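Local coordinates for SYE1 (Shewanella oneidensis, PDB 4AWS), which binds FMN and probably acts as an NAD(P)H-dependent oxidoreductase of the Old Yellow Enzyme type on the CH-CH groups of its substrates, at residues 181-186 / 231-236; 270-275 / 299-304; 40-45 / 83-88; 47-52 / 91-96. The protein carries 1 engineered substitution. All coordinates share one frame; numbering follows the deposited sequence.

In the fold
All four contacts belong to one eight-stranded TIM barrel. Contacts 1 and 2 adjoin at the C-terminal strand ends, L234 O facing A270 N, and both touch the flavin. Contact 1 is wholly buried and holds the ring and ribityl chain; contact 2, partly buried, bonds the phosphate through the backbone N-H of R301, lays W274 on the dimethylbenzene end and carries its charged pair toward solvent. Contacts 3 and 4 lie in the outer helix layer, their centres about 22 to 25 Å from those of contacts 1 and 2, yet largely buried. They share helix 77-92 and one detergent molecule: contact 3 is apolar packing, contact 4 a carbonyl-rich crossing with exposed K93 and G94.

Contact 1 (181-186 / 231-236); sequences HAANGY and GVRLAP. With FMN (flavin mononucleotide), chain B.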
# COMPACT_ATOMS: atom_id res chain seq x y z
N HIS A 181 -1.36 1.39 4.88
CA HIS A 181 -2.09 0.39 4.12
C HIS A 181 -3.37 0.06 4.89
O HIS A 181 -3.33 -0.74 5.83
CB HIS A 181 -1.27 -0.87 3.85
CG HIS A 181 -1.86 -1.71 2.79
ND1 HIS A 181 -3.10 -1.56 2.27
CD2 HIS A 181 -1.21 -2.72 2.09
CE1 HIS A 181 -3.23 -2.45 1.32
NE2 HIS A 181 -2.13 -3.15 1.15
N ALA A 182 -4.48 0.70 4.56
CA ALA A 182 -5.77 0.43 5.15
C ALA A 182 -6.72 -0.20 4.13
O ALA A 182 -7.93 -0.13 4.29
CB ALA A 182 -6.36 1.69 5.78
N ALA A 183 -6.15 -0.87 3.16
CA ALA A 183 -6.82 -1.42 2.00
C ALA A 183 -6.62 -2.93 1.91
O ALA A 183 -6.05 -3.57 2.79
CB ALA A 183 -6.34 -0.68 0.73
N ASN A 184 -7.12 -3.50 0.83
CA ASN A 184 -6.92 -4.82 0.29
C ASN A 184 -7.04 -5.92 1.36
O ASN A 184 -6.37 -6.93 1.31
CB ASN A 184 -5.64 -4.91 -0.52
CG ASN A 184 -5.65 -3.93 -1.65
OD1 ASN A 184 -6.70 -3.38 -2.02
ND2 ASN A 184 -4.48 -3.66 -2.25
N GLY A 185 -7.99 -5.78 2.22
CA GLY A 185 -8.36 -6.79 3.17
C GLY A 185 -7.45 -6.96 4.36
O GLY A 185 -7.61 -7.95 5.10
N TYR A 186 -6.52 -6.04 4.59
CA TYR A 186 -5.52 -6.18 5.68
C TYR A 186 -6.11 -5.66 6.98
O TYR A 186 -7.32 -5.47 7.13
CB TYR A 186 -4.18 -5.62 5.21
CG TYR A 186 -3.67 -6.42 4.03
CD1 TYR A 186 -3.37 -7.78 4.16
CD2 TYR A 186 -3.48 -5.84 2.79
CE1 TYR A 186 -2.90 -8.52 3.09
CE2 TYR A 186 -3.02 -6.57 1.72
CZ TYR A 186 -2.73 -7.91 1.85
OH TYR A 186 -2.28 -8.60 0.77
N GLY A 231 -0.02 9.63 4.01
CA GLY A 231 -1.08 9.25 3.08
C GLY A 231 -1.74 7.99 3.60
O GLY A 231 -1.20 7.28 4.47
N VAL A 232 -2.94 7.67 3.07
CA VAL A 232 -3.67 6.49 3.44
C VAL A 232 -4.22 5.83 2.19
O VAL A 232 -4.74 6.52 1.32
CB VAL A 232 -4.82 6.81 4.43
CG1 VAL A 232 -5.64 5.60 4.74
CG2 VAL A 232 -4.28 7.46 5.70
N ARG A 233 -4.16 4.50 2.14
CA ARG A 233 -4.74 3.72 1.06
C ARG A 233 -6.00 2.99 1.56
O ARG A 233 -5.98 2.36 2.61
CB ARG A 233 -3.73 2.68 0.51
CG ARG A 233 -4.08 2.28 -0.90
CD ARG A 233 -3.03 1.42 -1.57
NE ARG A 233 -3.18 1.54 -3.02
CZ ARG A 233 -2.74 0.68 -3.93
NH1 ARG A 233 -2.30 -0.50 -3.61
NH2 ARG A 233 -2.84 1.01 -5.22
N LEU A 234 -7.07 3.10 0.76
CA LEU A 234 -8.35 2.43 1.00
C LEU A 234 -8.78 1.64 -0.21
O LEU A 234 -8.40 1.98 -1.34
CB LEU A 234 -9.46 3.46 1.34
CG LEU A 234 -9.23 4.31 2.59
CD1 LEU A 234 -10.39 5.32 2.74
CD2 LEU A 234 -9.11 3.46 3.86
N ALA A 235 -9.62 0.63 -0.01
CA ALA A 235 -10.19 -0.20 -1.06
C ALA A 235 -11.69 -0.35 -0.82
O ALA A 235 -12.17 -1.29 -0.21
CB ALA A 235 -9.55 -1.57 -1.08
N PRO A 236 -12.48 0.66 -1.28
CA PRO A 236 -13.93 0.62 -0.93
C PRO A 236 -14.69 -0.56 -1.46
O PRO A 236 -15.62 -1.02 -0.78
CB PRO A 236 -14.43 1.95 -1.54
CG PRO A 236 -13.25 2.84 -1.56
CD PRO A 236 -12.07 1.90 -1.92
N1 FMN B . -0.92 -3.03 -3.09
C2 FMN B . -0.59 -2.57 -1.86
O2 FMN B . -1.25 -1.67 -1.29
N3 FMN B . 0.54 -3.05 -1.24
C4 FMN B . 1.39 -3.99 -1.79
O4 FMN B . 2.44 -4.30 -1.18
C4A FMN B . 0.96 -4.54 -3.02
N5 FMN B . 1.73 -5.52 -3.62
C5A FMN B . 1.42 -5.87 -4.91
C6 FMN B . 2.23 -6.74 -5.60
C7 FMN B . 2.03 -7.07 -6.94
C7M FMN B . 3.05 -7.93 -7.65
C8 FMN B . 0.94 -6.53 -7.60
C8M FMN B . 0.71 -6.81 -9.03
C9 FMN B . 0.09 -5.64 -6.93
C9A FMN B . 0.30 -5.31 -5.58
N10 FMN B . -0.49 -4.36 -4.91
C10 FMN B . -0.17 -3.95 -3.64
C1' FMN B . -1.58 -3.68 -5.67
C2' FMN B . -1.06 -2.59 -6.56
O2' FMN B . -0.55 -1.48 -5.82
C3' FMN B . -2.14 -2.03 -7.49
O3' FMN B . -3.15 -1.35 -6.73
C4' FMN B . -2.82 -3.04 -8.38
O4' FMN B . -1.84 -3.92 -9.00
C5' FMN B . -3.74 -2.42 -9.41
O5' FMN B . -3.02 -1.56 -10.31
P FMN B . -2.59 -2.12 -11.79
O1P FMN B . -1.53 -3.17 -11.57
O2P FMN B . -3.85 -2.70 -12.44
O3P FMN B . -2.05 -0.88 -12.48
O HOH W 1 -10.20 -0.15 2.67
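A183 and R233 touch beside the flavin, the methyl CB of A183 lying 4.1 Å from CG of R233. With CG turned away from its own N (chi1 -157°) and the chain extended from CG to NE, R233 puts the edge of its guanidinium beside FMN O2. NH1 donates to FMN O2 at 2.8 Å and to O2', while NH2 donates to O3' at 2.8 Å. The several N-H groups of an arginine suit a grip on the pyrimidine carbonyl and the ribityl hydroxyls together; FMN N1 also lies near NH1, at the guanidinium's edge. O2 also sits over one face of the H181 imidazole, 3.0 Å from NE2.

The second shell fixes these groups. A183 N donates to H181 ND1 from 21° out of the ring plane, limiting ring rotation, and W102 stacks on the imidazole. The backbones run parallel: A182 N donates to R233 O (3.0 Å), and one water joins A182 O to A235 N. Alanines suit this seam, since the A183 and A235 methyls meet at 3.8 Å. These segments leave adjacent strands, 177-181 and 230-234, at the C-terminal mouth of the TIM barrel, the usual flavin site of Old Yellow Enzyme relatives.

Contact 2 (270-275 / 299-304); sequences AEVDWD and AGRYNA. With FMN (flavin mononucleotide), chain B; SO4 (sulfate ion), chain C.
Backbone bonding joins E271 to A299, with E271 N donating to A299 O at 2.8 Å. It prolongs the parallel pairing of strands 266-270 and 295-299 by one bond. Apolar packing follows: the CG2 methyl of V272 rests on G300 C at 3.6 Å, and the V272 side chain crosses that of R301 at about a right angle. G300 must be glycine here, because a CB would collide with V272 N, a buried N-H that has no acceptor.

Both segments leave barrel strands at their C-terminal ends, and the loop after strand 295-299 supplies part of the TIM-barrel phosphate site: R301 N donates to FMN O2P (2.8 Å, 159°). G322 N and R323 N also bond FMN, probably at the phosphate. At the other end of the cofactor the W274 indole lays one face over the dimethylbenzene ring, its CH2 3.6 Å from FMN C8M.

The charged pair lies toward solvent. R301 NH2 approaches D275 OD1 at 2.8 Å in a salt bridge, weak by angle and uncertain, since both residues have a second conformer. The same guanidinium holds a sulfate, probably from crystallisation, with NH2 and NH1. E271, its CG anti to the backbone N (chi1 -177°) and its chain extended, carries OE1 out to Y302 OH, which donates to its syn side at 2.6 Å, ring and carboxylate 69° apart. K285 pairs with OE2 of E271.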
# COMPACT_ATOMS: atom_id res chain seq x y z
N ALA A 270 -7.36 2.06 -4.10
CA ALA A 270 -7.01 0.83 -4.81
C ALA A 270 -8.28 0.33 -5.47
O ALA A 270 -9.13 -0.32 -4.85
CB ALA A 270 -6.41 -0.17 -3.86
N GLU A 271 -8.45 0.69 -6.74
CA GLU A 271 -9.67 0.50 -7.49
C GLU A 271 -9.83 -0.91 -8.05
O GLU A 271 -10.95 -1.36 -8.35
CB GLU A 271 -9.75 1.59 -8.58
CG GLU A 271 -10.95 1.64 -9.44
CD GLU A 271 -11.00 2.86 -10.33
OE1 GLU A 271 -10.06 3.70 -10.25
OE2 GLU A 271 -11.97 2.93 -11.14
N VAL A 272 -8.71 -1.59 -8.28
CA VAL A 272 -8.64 -2.97 -8.76
C VAL A 272 -7.64 -3.70 -7.88
O VAL A 272 -6.60 -3.10 -7.54
CB VAL A 272 -8.19 -3.05 -10.22
CG1 VAL A 272 -8.02 -4.50 -10.69
CG2 VAL A 272 -9.15 -2.28 -11.13
N ASP A 273 -7.93 -4.96 -7.58
CA ASP A 273 -6.94 -5.83 -6.92
C ASP A 273 -6.84 -7.09 -7.77
O ASP A 273 -7.84 -7.82 -7.84
CB ASP A 273 -7.27 -6.09 -5.46
CG ASP A 273 -6.01 -6.48 -4.66
OD1 ASP A 273 -4.85 -5.93 -4.96
OD2 ASP A 273 -6.17 -7.19 -3.69
N TRP A 274 -5.76 -7.28 -8.47
CA TRP A 274 -5.56 -8.44 -9.37
C TRP A 274 -6.62 -8.39 -10.46
O TRP A 274 -6.60 -7.48 -11.30
CB TRP A 274 -5.42 -9.75 -8.60
CG TRP A 274 -4.21 -9.67 -7.74
CD1 TRP A 274 -4.14 -9.35 -6.43
CD2 TRP A 274 -2.84 -9.91 -8.12
NE1 TRP A 274 -2.85 -9.36 -5.96
CE2 TRP A 274 -2.03 -9.71 -7.01
CE3 TRP A 274 -2.25 -10.26 -9.32
CZ2 TRP A 274 -0.67 -9.86 -7.02
CZ3 TRP A 274 -0.86 -10.42 -9.35
CH2 TRP A 274 -0.12 -10.21 -8.18
N ASP A 275 -7.54 -9.35 -10.48
CA ASP A 275 -8.62 -9.27 -11.48
C ASP A 275 -9.96 -8.97 -10.82
O ASP A 275 -11.01 -9.09 -11.48
CB ASP A 275 -8.74 -10.53 -12.33
CG ASP A 275 -7.68 -10.72 -13.39
OD1 ASP A 275 -7.20 -9.79 -14.06
OD2 ASP A 275 -7.37 -11.91 -13.58
N ALA A 299 -5.44 3.83 -8.42
CA ALA A 299 -4.70 2.82 -9.19
C ALA A 299 -5.63 1.65 -9.46
O ALA A 299 -6.46 1.30 -8.63
CB ALA A 299 -3.49 2.29 -8.40
N GLY A 300 -5.43 1.03 -10.62
CA GLY A 300 -6.12 -0.19 -10.99
C GLY A 300 -6.54 -0.15 -12.45
O GLY A 300 -7.49 0.51 -12.81
N ARG A 301 -5.79 -0.89 -13.26
CA ARG A 301 -6.07 -1.06 -14.69
C ARG A 301 -6.14 0.25 -15.44
O ARG A 301 -6.81 0.35 -16.47
CB ARG A 301 -7.27 -1.95 -14.99
CG ARG A 301 -7.17 -3.36 -14.47
CD ARG A 301 -6.05 -4.14 -15.12
NE ARG A 301 -6.23 -5.57 -14.92
CZ ARG A 301 -5.22 -6.46 -15.13
NH1 ARG A 301 -4.06 -6.08 -15.49
NH2 ARG A 301 -5.55 -7.73 -14.92
N TYR A 302 -5.37 1.25 -15.04
CA TYR A 302 -5.27 2.46 -15.83
C TYR A 302 -4.27 2.28 -16.96
O TYR A 302 -3.26 1.58 -16.86
CB TYR A 302 -4.85 3.70 -14.98
CG TYR A 302 -6.00 4.18 -14.17
CD1 TYR A 302 -6.32 3.64 -12.93
CD2 TYR A 302 -6.87 5.15 -14.67
CE1 TYR A 302 -7.41 4.05 -12.21
CE2 TYR A 302 -7.97 5.58 -13.95
CZ TYR A 302 -8.23 5.03 -12.72
OH TYR A 302 -9.35 5.45 -12.04
N ASN A 303 -4.57 2.94 -18.09
CA ASN A 303 -3.69 3.17 -19.20
C ASN A 303 -3.57 4.68 -19.37
O ASN A 303 -4.12 5.47 -18.61
CB ASN A 303 -4.15 2.42 -20.43
CG ASN A 303 -5.53 2.85 -20.89
OD1 ASN A 303 -6.00 3.89 -20.51
ND2 ASN A 303 -6.11 2.10 -21.78
N ALA A 304 -2.81 5.10 -20.38
CA ALA A 304 -2.60 6.54 -20.55
C ALA A 304 -3.89 7.28 -20.77
O ALA A 304 -4.08 8.37 -20.21
CB ALA A 304 -1.63 6.80 -21.69
N1 FMN B . -0.92 -3.03 -3.09
C2 FMN B . -0.59 -2.57 -1.86
O2 FMN B . -1.25 -1.67 -1.29
N3 FMN B . 0.54 -3.05 -1.24
C4 FMN B . 1.39 -3.99 -1.79
O4 FMN B . 2.44 -4.30 -1.18
C4A FMN B . 0.96 -4.54 -3.02
N5 FMN B . 1.73 -5.52 -3.62
C5A FMN B . 1.42 -5.87 -4.91
C6 FMN B . 2.23 -6.74 -5.60
C7 FMN B . 2.03 -7.07 -6.94
C7M FMN B . 3.05 -7.93 -7.65
C8 FMN B . 0.94 -6.53 -7.60
C8M FMN B . 0.71 -6.81 -9.03
C9 FMN B . 0.09 -5.64 -6.93
C9A FMN B . 0.30 -5.31 -5.58
N10 FMN B . -0.49 -4.36 -4.91
C10 FMN B . -0.17 -3.95 -3.64
C1' FMN B . -1.58 -3.68 -5.67
C2' FMN B . -1.06 -2.59 -6.56
O2' FMN B . -0.55 -1.48 -5.82
C3' FMN B . -2.14 -2.03 -7.49
O3' FMN B . -3.15 -1.35 -6.73
C4' FMN B . -2.82 -3.04 -8.38
O4' FMN B . -1.84 -3.92 -9.00
C5' FMN B . -3.74 -2.42 -9.41
O5' FMN B . -3.02 -1.56 -10.31
P FMN B . -2.59 -2.12 -11.79
O1P FMN B . -1.53 -3.17 -11.57
O2P FMN B . -3.85 -2.70 -12.44
O3P FMN B . -2.05 -0.88 -12.48
S SO4 C . -2.25 -9.58 -15.22
O1 SO4 C . -2.11 -9.76 -13.67
O2 SO4 C . -3.64 -9.68 -15.53
O3 SO4 C . -1.96 -8.08 -15.53
O4 SO4 C . -1.26 -10.26 -15.99

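Contact 3 (40-45 / 83-88); sequences MMAIYY and WRIVTE. With BOG (octyl beta-D-glucopyranoside), chain E.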
# COMPACT_ATOMS: atom_id res chain seq x y z
N MET A 40 19.55 -4.82 -4.57
CA MET A 40 18.75 -5.09 -5.75
C MET A 40 17.46 -4.26 -5.69
O MET A 40 17.01 -3.76 -6.71
CB MET A 40 18.46 -6.55 -6.04
CG MET A 40 17.52 -7.28 -5.11
SD MET A 40 17.21 -8.99 -5.65
CE MET A 40 18.82 -9.71 -5.42
N MET A 41 16.88 -4.16 -4.50
CA MET A 41 15.68 -3.33 -4.36
C MET A 41 15.99 -1.88 -4.63
O MET A 41 15.20 -1.16 -5.27
CB MET A 41 15.09 -3.51 -2.98
CG MET A 41 14.51 -4.91 -2.76
SD MET A 41 14.15 -5.27 -1.04
CE MET A 41 12.98 -3.94 -0.65
N ALA A 42 17.13 -1.36 -4.14
CA ALA A 42 17.49 0.00 -4.39
C ALA A 42 17.65 0.28 -5.89
O ALA A 42 17.18 1.32 -6.39
CB ALA A 42 18.77 0.37 -3.62
N ILE A 43 18.29 -0.64 -6.61
CA ILE A 43 18.41 -0.50 -8.08
C ILE A 43 17.03 -0.47 -8.71
O ILE A 43 16.73 0.38 -9.56
CB ILE A 43 19.27 -1.64 -8.64
CG1 ILE A 43 20.73 -1.52 -8.18
CG2 ILE A 43 19.20 -1.66 -10.16
CD1 ILE A 43 21.57 -2.73 -8.43
N TYR A 44 16.20 -1.42 -8.33
CA TYR A 44 14.84 -1.55 -8.85
C TYR A 44 14.03 -0.26 -8.71
O TYR A 44 13.41 0.21 -9.65
CB TYR A 44 14.19 -2.69 -8.14
CG TYR A 44 12.68 -2.80 -8.17
CD1 TYR A 44 12.00 -3.18 -9.32
CD2 TYR A 44 11.97 -2.53 -7.01
CE1 TYR A 44 10.62 -3.26 -9.31
CE2 TYR A 44 10.59 -2.65 -6.98
CZ TYR A 44 9.93 -3.01 -8.13
OH TYR A 44 8.56 -3.22 -8.14
N TYR A 45 14.02 0.31 -7.50
CA TYR A 45 13.27 1.53 -7.28
C TYR A 45 13.91 2.68 -8.03
O TYR A 45 13.19 3.51 -8.62
CB TYR A 45 13.12 1.81 -5.82
CG TYR A 45 12.09 0.97 -5.08
CD1 TYR A 45 10.73 1.16 -5.31
CD2 TYR A 45 12.47 0.04 -4.15
CE1 TYR A 45 9.79 0.43 -4.62
CE2 TYR A 45 11.51 -0.70 -3.45
CZ TYR A 45 10.18 -0.50 -3.70
OH TYR A 45 9.21 -1.18 -2.98
N TRP A 83 16.50 0.16 4.04
CA TRP A 83 15.65 1.12 3.37
C TRP A 83 16.40 2.41 3.06
O TRP A 83 16.09 3.05 2.06
CB TRP A 83 14.38 1.38 4.17
CG TRP A 83 13.27 0.39 4.01
CD1 TRP A 83 12.62 -0.29 4.97
CD2 TRP A 83 12.64 0.02 2.77
NE1 TRP A 83 11.63 -1.05 4.44
CE2 TRP A 83 11.62 -0.89 3.10
CE3 TRP A 83 12.83 0.36 1.43
CZ2 TRP A 83 10.78 -1.45 2.11
CZ3 TRP A 83 12.01 -0.19 0.46
CH2 TRP A 83 10.99 -1.12 0.82
N ARG A 84 17.35 2.84 3.89
CA ARG A 84 18.11 4.03 3.58
C ARG A 84 18.89 3.86 2.29
O ARG A 84 19.05 4.85 1.56
CB ARG A 84 19.08 4.33 4.76
CG ARG A 84 19.95 5.59 4.56
CD ARG A 84 19.11 6.86 4.53
NE ARG A 84 19.86 8.09 4.40
CZ ARG A 84 20.48 8.69 5.38
NH1 ARG A 84 20.46 8.17 6.61
NH2 ARG A 84 21.12 9.84 5.13
N ILE A 85 19.40 2.69 1.99
CA ILE A 85 20.07 2.58 0.70
C ILE A 85 19.07 2.81 -0.43
O ILE A 85 19.41 3.46 -1.42
CB ILE A 85 20.78 1.23 0.57
CG1 ILE A 85 21.84 1.01 1.67
CG2 ILE A 85 21.38 1.10 -0.82
CD1 ILE A 85 22.30 -0.44 1.63
N VAL A 86 17.86 2.28 -0.30
CA VAL A 86 16.81 2.54 -1.30
C VAL A 86 16.50 4.01 -1.41
O VAL A 86 16.45 4.56 -2.53
CB VAL A 86 15.55 1.71 -0.97
CG1 VAL A 86 14.42 2.09 -1.93
CG2 VAL A 86 15.82 0.23 -0.98
N THR A 87 16.23 4.68 -0.30
CA THR A 87 15.83 6.07 -0.40
C THR A 87 16.97 6.95 -0.90
O THR A 87 16.71 7.88 -1.66
CB THR A 87 15.22 6.63 0.91
OG1 THR A 87 16.28 6.77 1.86
CG2 THR A 87 14.09 5.77 1.41
N GLU A 88 18.20 6.64 -0.53
CA GLU A 88 19.34 7.39 -1.09
C GLU A 88 19.40 7.24 -2.61
O GLU A 88 19.63 8.22 -3.33
CB GLU A 88 20.65 6.96 -0.45
CG GLU A 88 20.81 7.48 0.95
CD GLU A 88 20.90 8.98 1.08
OE1 GLU A 88 21.65 9.59 0.26
OE2 GLU A 88 20.20 9.54 1.95
C1 BOG E . 19.35 3.82 -13.79
O1 BOG E . 20.19 3.26 -12.77
C2 BOG E . 20.30 4.64 -14.67
O2 BOG E . 20.91 5.71 -13.95
C3 BOG E . 19.53 5.15 -15.90
O3 BOG E . 20.44 5.87 -16.74
C4 BOG E . 19.12 3.88 -16.65
O4 BOG E . 18.63 4.11 -17.96
C5 BOG E . 18.20 3.07 -15.73
O5 BOG E . 18.90 2.67 -14.55
C6 BOG E . 17.98 1.77 -16.55
O6 BOG E . 16.80 1.21 -16.04
C1' BOG E . 19.31 2.88 -11.69
C2' BOG E . 20.17 2.37 -10.55
C3' BOG E . 20.94 3.42 -9.81
C4' BOG E . 22.06 2.83 -8.93
C5' BOG E . 21.42 2.28 -7.66
C6' BOG E . 22.49 1.57 -6.81
C7' BOG E . 21.82 1.06 -5.53
C8' BOG E . 22.81 0.33 -4.60
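Y45 and W83 each hold CG away from their own carbonyl carbon (chi1 -76° and -82°), torsions that bring the Y45 ring and the indole together, W83 reaching in by its far end. There the CE2 of Y45 comes to the edge of the W83 indole, in its plane, 4.0 Å from CZ3. M41, bent at its last torsion, curls its methyl CE to within 3.8 Å of W83 CH2, approaching the indole obliquely. V86 packs beside them: its CG1 lies 3.6 Å from Y45 CD2, and its CG2 faces the backbone of A42.

Helices 39-46 and 77-92, which follow the first and second barrel strands, are consecutive outer helices of the TIM barrel. The axes of 40-45 and 83-88 are 25° apart in N-to-C direction and come within 8.2 Å. The small side chain of A42 suits this approach, its CB packing 3.7 Å from V86 CA.

No hydrogen bond crosses the interface; the polar ends look inward to the sheet instead, Y45 OH to E57 and W83 NE1 to T59. A leucine in place of Y45 is likely to leave E57 without its hydroxyl partner and open a gap beside V86 CG1 and the W83 edge. On the outer side the octyl chain of a detergent molecule runs along A42 and I43, its C7' 3.7 Å from A42 CB.

Contact 4 (47-52 / 91-96); sequences QRASAG and HAKGCA. With BOG (octyl beta-D-glucopyranoside), chain E.
A49 and C95 meet without any ring or guanidinium between them; the flat groups lie at the margins. H91 presents the edge of its imidazole, in plane, to the carbonyl O of C95, 3.1 Å from CD2, while its NE2 is bonded to D176. R48 leads away from the contact, its guanidinium held by the carbonyls of Y44, F325 and I326.

The centre is the methyl of A49, in the type I turn from R48 to A51, which touches K93 CB at 3.5 Å and C95 CB at 3.7 Å. G94 is the first residue to leave helical angles, with a positive phi that suits glycine. C95 CB lies 3.3 Å from A49 O, and SG, anti to its own N (chi1 -176°), is carried to 3.3 Å from A51 O. K93 NZ reaches a detergent hydroxyl, O2, although that distance is too short to trust.

Q47 rests its CG 3.4 Å from O6 of the same sugar; were it an alanine, the glucose would probably lose that support and be freer to shift.

A water lies 2.7 Å from both A49 O and K93 O and can donate to either. No clear hydrogen bond runs directly between the segments; the carbonyls of A49, A51 and G94 turn instead to K17 NZ, whose positive charge probably suits such a cluster of oxygens.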
# COMPACT_ATOMS: atom_id res chain seq x y z
N GLN A 47 15.54 2.67 -10.77
CA GLN A 47 15.21 2.54 -12.18
C GLN A 47 13.84 3.14 -12.54
O GLN A 47 13.61 3.43 -13.70
CB GLN A 47 15.16 1.08 -12.58
CG GLN A 47 16.53 0.39 -12.71
CD GLN A 47 16.46 -1.05 -13.09
OE1 GLN A 47 17.51 -1.65 -13.52
NE2 GLN A 47 15.41 -1.67 -12.95
N ARG A 48 12.96 3.27 -11.56
CA ARG A 48 11.57 3.69 -11.74
C ARG A 48 11.33 5.10 -11.22
O ARG A 48 10.19 5.57 -11.14
CB ARG A 48 10.67 2.65 -11.10
CG ARG A 48 10.68 1.37 -11.92
CD ARG A 48 10.24 0.09 -11.21
NE ARG A 48 10.31 -1.04 -12.12
CZ ARG A 48 11.43 -1.58 -12.57
NH1 ARG A 48 12.55 -1.27 -12.06
NH2 ARG A 48 11.38 -2.48 -13.55
N ALA A 49 12.42 5.83 -10.91
CA ALA A 49 12.33 7.14 -10.27
C ALA A 49 11.93 8.29 -11.19
O ALA A 49 11.89 9.44 -10.75
CB ALA A 49 13.64 7.44 -9.52
N SER A 50 11.58 8.01 -12.44
CA SER A 50 10.91 8.99 -13.27
C SER A 50 9.44 9.12 -12.93
O SER A 50 8.78 10.05 -13.42
CB SER A 50 11.13 8.74 -14.75
OG SER A 50 10.49 7.56 -15.15
N ALA A 51 8.90 8.23 -12.07
CA ALA A 51 7.60 8.46 -11.48
C ALA A 51 7.60 9.80 -10.76
O ALA A 51 8.61 10.27 -10.26
CB ALA A 51 7.29 7.36 -10.50
N GLY A 52 6.43 10.40 -10.61
CA GLY A 52 6.28 11.56 -9.74
C GLY A 52 6.43 11.18 -8.26
O GLY A 52 7.02 11.94 -7.49
N HIS A 91 16.41 9.16 -4.17
CA HIS A 91 16.60 10.60 -4.10
C HIS A 91 17.71 11.09 -4.99
O HIS A 91 17.64 12.19 -5.50
CB HIS A 91 16.91 10.99 -2.65
CG HIS A 91 15.67 10.92 -1.81
ND1 HIS A 91 15.67 10.60 -0.49
CD2 HIS A 91 14.40 11.13 -2.12
CE1 HIS A 91 14.42 10.65 -0.01
NE2 HIS A 91 13.63 10.97 -0.99
N ALA A 92 18.71 10.28 -5.25
CA ALA A 92 19.76 10.66 -6.22
C ALA A 92 19.20 10.84 -7.61
O ALA A 92 19.74 11.60 -8.41
CB ALA A 92 20.86 9.63 -6.19
N LYS A 93 18.10 10.15 -7.91
CA LYS A 93 17.44 10.31 -9.21
C LYS A 93 16.42 11.41 -9.25
O LYS A 93 15.82 11.79 -10.25
CB LYS A 93 16.77 9.02 -9.61
CG LYS A 93 17.56 7.79 -9.75
CD LYS A 93 18.76 7.95 -10.64
CE LYS A 93 19.31 6.59 -10.98
NZ LYS A 93 20.57 6.84 -11.76
N GLY A 94 16.14 11.99 -8.10
CA GLY A 94 15.13 13.03 -8.17
C GLY A 94 13.75 12.43 -8.12
O GLY A 94 13.11 12.30 -9.14
N CYS A 95 13.30 12.03 -6.97
CA CYS A 95 11.98 11.43 -6.91
C CYS A 95 11.62 11.45 -5.43
O CYS A 95 12.50 11.45 -4.60
CB CYS A 95 11.91 10.04 -7.50
SG CYS A 95 10.29 9.27 -7.56
N ALA A 96 10.36 11.46 -5.10
CA ALA A 96 9.86 11.32 -3.75
C ALA A 96 9.43 9.88 -3.50
O ALA A 96 8.93 9.23 -4.43
CB ALA A 96 8.62 12.20 -3.52
C1 BOG E . 19.35 3.82 -13.79
O1 BOG E . 20.19 3.26 -12.77
C2 BOG E . 20.30 4.64 -14.67
O2 BOG E . 20.91 5.71 -13.95
C3 BOG E . 19.53 5.15 -15.90
O3 BOG E . 20.44 5.87 -16.74
C4 BOG E . 19.12 3.88 -16.65
O4 BOG E . 18.63 4.11 -17.96
C5 BOG E . 18.20 3.07 -15.73
O5 BOG E . 18.90 2.67 -14.55
C6 BOG E . 17.98 1.77 -16.55
O6 BOG E . 16.80 1.21 -16.04
C1' BOG E . 19.31 2.88 -11.69
C2' BOG E . 20.17 2.37 -10.55
C3' BOG E . 20.94 3.42 -9.81
C4' BOG E . 22.06 2.83 -8.93
C5' BOG E . 21.42 2.28 -7.66
C6' BOG E . 22.49 1.57 -6.81
C7' BOG E . 21.82 1.06 -5.53
C8' BOG E . 22.81 0.33 -4.60
O HOH W 2 13.66 11.31 -11.71